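Local structure of hypothetical protein (Geobacillus stearothermophilus, 1SFS) at residues A181-A186 with A210-W215. The protein is of unknown function but carries a glycoside hydrolase-like domain and may be a bacterial lysozyme. Numbering follows the deposited sequence.
Sequences AVIWSA and ANVWVW
Val214 presses its CG1 over one face of the Trp184 indole, 3.7 Å from the centroid of the five-membered ring in a CH-pi contact, while its CB closes to 3.4 Å from Trp184 CD1. CG anti to the backbone N (chi1 179°) sets the indole beside its own carbonyl carbon, against this valine; NE1 hydrogen-bonds to Asn229 OD1, and Tyr155 meets the ring edge-to-face. Replacing Trp184 by alanine removes the indole, which is likely to leave a gap beside Val214 CG1 and Asn229 OD1 without its N-H partner. Strands 182-185 and 211-215 are parallel neighbours in the sheet of a glycoside hydrolase-like domain, consistent with a (beta/alpha)-barrel-like fold, though no helix joins these two; a beta bulge at Trp213 shifts their register by one. There Ile183 O takes the N-H of Trp213 at 3.1 Å and, weakly, that of Val214; beyond it Ser185 N reaches Val214 O at 2.9 Å. Val182 CG2 packs over the Trp213 six-membered ring, 4.3 Å from its centroid. Around Ala210 and Asn211, both partly exposed, packing is sparser: Ile183 CD1 merely touches Ala210 CB at 3.9 Å, and a water links Ala181 O to Asn211 N. One firm bond remains here, Asn211 ND2 to Ala181 O (2.9 Å, 163° at the hydrogen), nearly within the asparagine's amide plane.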
loop_
_atom_site.group_PDB
_atom_site.type_symbol
_atom_site.label_atom_id
_atom_site.label_comp_id
_atom_site.label_asym_id
_atom_site.label_seq_id
_atom_site.Cartn_x
_atom_site.Cartn_y
_atom_site.Cartn_z
ATOM N N ALA A 181 1.869 12.571 -0.596
ATOM C CA ALA A 181 2.148 11.149 -0.479
ATOM C C ALA A 181 1.840 10.626 0.910
ATOM O O ALA A 181 2.073 11.289 1.929
ATOM C CB ALA A 181 3.589 10.825 -0.822
ATOM N N VAL A 182 1.372 9.386 0.954
ATOM C CA VAL A 182 1.205 8.613 2.170
ATOM C C VAL A 182 2.089 7.387 2.088
ATOM O O VAL A 182 2.073 6.695 1.069
ATOM C CB VAL A 182 -0.267 8.243 2.393
ATOM C CG1 VAL A 182 -0.437 7.350 3.592
ATOM C CG2 VAL A 182 -1.108 9.496 2.513
ATOM N N ILE A 183 2.864 7.137 3.140
ATOM C CA ILE A 183 3.755 5.998 3.186
ATOM C C ILE A 183 3.146 4.858 4.015
ATOM O O ILE A 183 2.631 5.068 5.106
ATOM C CB ILE A 183 5.149 6.396 3.730
ATOM C CG1 ILE A 183 5.830 7.380 2.767
ATOM C CG2 ILE A 183 6.031 5.186 3.978
ATOM C CD1 ILE A 183 7.156 7.914 3.263
ATOM N N TRP A 184 3.261 3.674 3.432
ATOM C CA TRP A 184 3.043 2.390 4.070
ATOM C C TRP A 184 4.430 1.795 4.280
ATOM O O TRP A 184 5.087 1.399 3.322
ATOM C CB TRP A 184 2.158 1.525 3.165
ATOM C CG TRP A 184 1.836 0.146 3.658
ATOM C CD1 TRP A 184 2.176 -0.478 4.817
ATOM C CD2 TRP A 184 1.070 -0.781 2.900
ATOM N NE1 TRP A 184 1.642 -1.746 4.841
ATOM C CE2 TRP A 184 0.975 -1.967 3.685
ATOM C CE3 TRP A 184 0.462 -0.719 1.655
ATOM C CZ2 TRP A 184 0.284 -3.094 3.236
ATOM C CZ3 TRP A 184 -0.203 -1.833 1.224
ATOM C CH2 TRP A 184 -0.284 -2.996 2.013
ATOM N N SER A 185 4.889 1.796 5.531
ATOM C CA SER A 185 6.235 1.369 5.841
ATOM C C SER A 185 6.303 -0.116 6.110
ATOM O O SER A 185 5.489 -0.652 6.878
ATOM C CB SER A 185 6.709 2.129 7.085
ATOM O OG SER A 185 8.006 1.681 7.403
ATOM N N ALA A 186 7.300 -0.773 5.531
ATOM C CA ALA A 186 7.577 -2.180 5.704
ATOM C C ALA A 186 8.635 -2.482 6.741
ATOM O O ALA A 186 9.197 -3.570 6.739
ATOM C CB ALA A 186 7.970 -2.788 4.352
ATOM N N ALA A 210 6.903 13.265 6.363
ATOM C CA ALA A 210 6.121 12.223 5.734
ATOM C C ALA A 210 4.844 11.961 6.518
ATOM O O ALA A 210 4.739 12.218 7.688
ATOM C CB ALA A 210 6.903 10.957 5.658
ATOM N N ASN A 211 3.886 11.374 5.790
ATOM C CA ASN A 211 2.642 10.864 6.348
ATOM C C ASN A 211 2.755 9.335 6.413
ATOM O O ASN A 211 2.361 8.651 5.466
ATOM C CB ASN A 211 1.462 11.265 5.479
ATOM C CG ASN A 211 1.309 12.733 5.299
ATOM O OD1 ASN A 211 1.235 13.455 6.267
ATOM N ND2 ASN A 211 1.327 13.188 4.043
ATOM N N VAL A 212 3.312 8.801 7.474
ATOM C CA VAL A 212 3.530 7.354 7.590
ATOM C C VAL A 212 2.319 6.767 8.302
ATOM O O VAL A 212 2.245 6.707 9.536
ATOM C CB VAL A 212 4.854 6.989 8.270
ATOM C CG1 VAL A 212 5.018 5.497 8.239
ATOM C CG2 VAL A 212 6.010 7.703 7.635
ATOM N N TRP A 213 1.314 6.399 7.521
ATOM C CA TRP A 213 0.002 6.045 8.008
ATOM C C TRP A 213 -0.315 4.580 7.973
ATOM O O TRP A 213 -1.390 4.187 8.404
ATOM C CB TRP A 213 -1.096 6.815 7.263
ATOM C CG TRP A 213 -1.104 8.292 7.528
ATOM C CD1 TRP A 213 -0.328 9.014 8.371
ATOM C CD2 TRP A 213 -2.006 9.201 6.861
ATOM N NE1 TRP A 213 -0.710 10.362 8.284
ATOM C CE2 TRP A 213 -1.716 10.486 7.366
ATOM C CE3 TRP A 213 -3.006 9.018 5.896
ATOM C CZ2 TRP A 213 -2.407 11.603 6.924
ATOM C CZ3 TRP A 213 -3.701 10.140 5.456
ATOM C CH2 TRP A 213 -3.371 11.354 5.986
ATOM N N VAL A 214 0.558 3.750 7.447
ATOM C CA VAL A 214 0.386 2.306 7.433
ATOM C C VAL A 214 1.705 1.668 7.802
ATOM O O VAL A 214 2.760 2.178 7.417
ATOM C CB VAL A 214 -0.124 1.744 6.085
ATOM C CG1 VAL A 214 -0.932 0.476 6.315
ATOM C CG2 VAL A 214 -0.894 2.777 5.274
ATOM N N TRP A 215 1.669 0.521 8.473
ATOM C CA TRP A 215 2.845 -0.185 8.914
ATOM C C TRP A 215 2.615 -1.690 8.724
ATOM O O TRP A 215 1.729 -2.259 9.398
ATOM C CB TRP A 215 3.109 0.108 10.390
ATOM C CG TRP A 215 4.280 -0.608 10.957
ATOM C CD1 TRP A 215 5.417 -1.019 10.346
ATOM C CD2 TRP A 215 4.434 -1.021 12.322
ATOM N NE1 TRP A 215 6.244 -1.643 11.223
ATOM C CE2 TRP A 215 5.656 -1.667 12.452
ATOM C CE3 TRP A 215 3.605 -0.912 13.445
ATOM C CZ2 TRP A 215 6.098 -2.201 13.666
ATOM C CZ3 TRP A 215 4.030 -1.442 14.653
ATOM C CH2 TRP A 215 5.260 -2.072 14.744
HETATM O O HOH W 1 4.598 10.938 3.040
#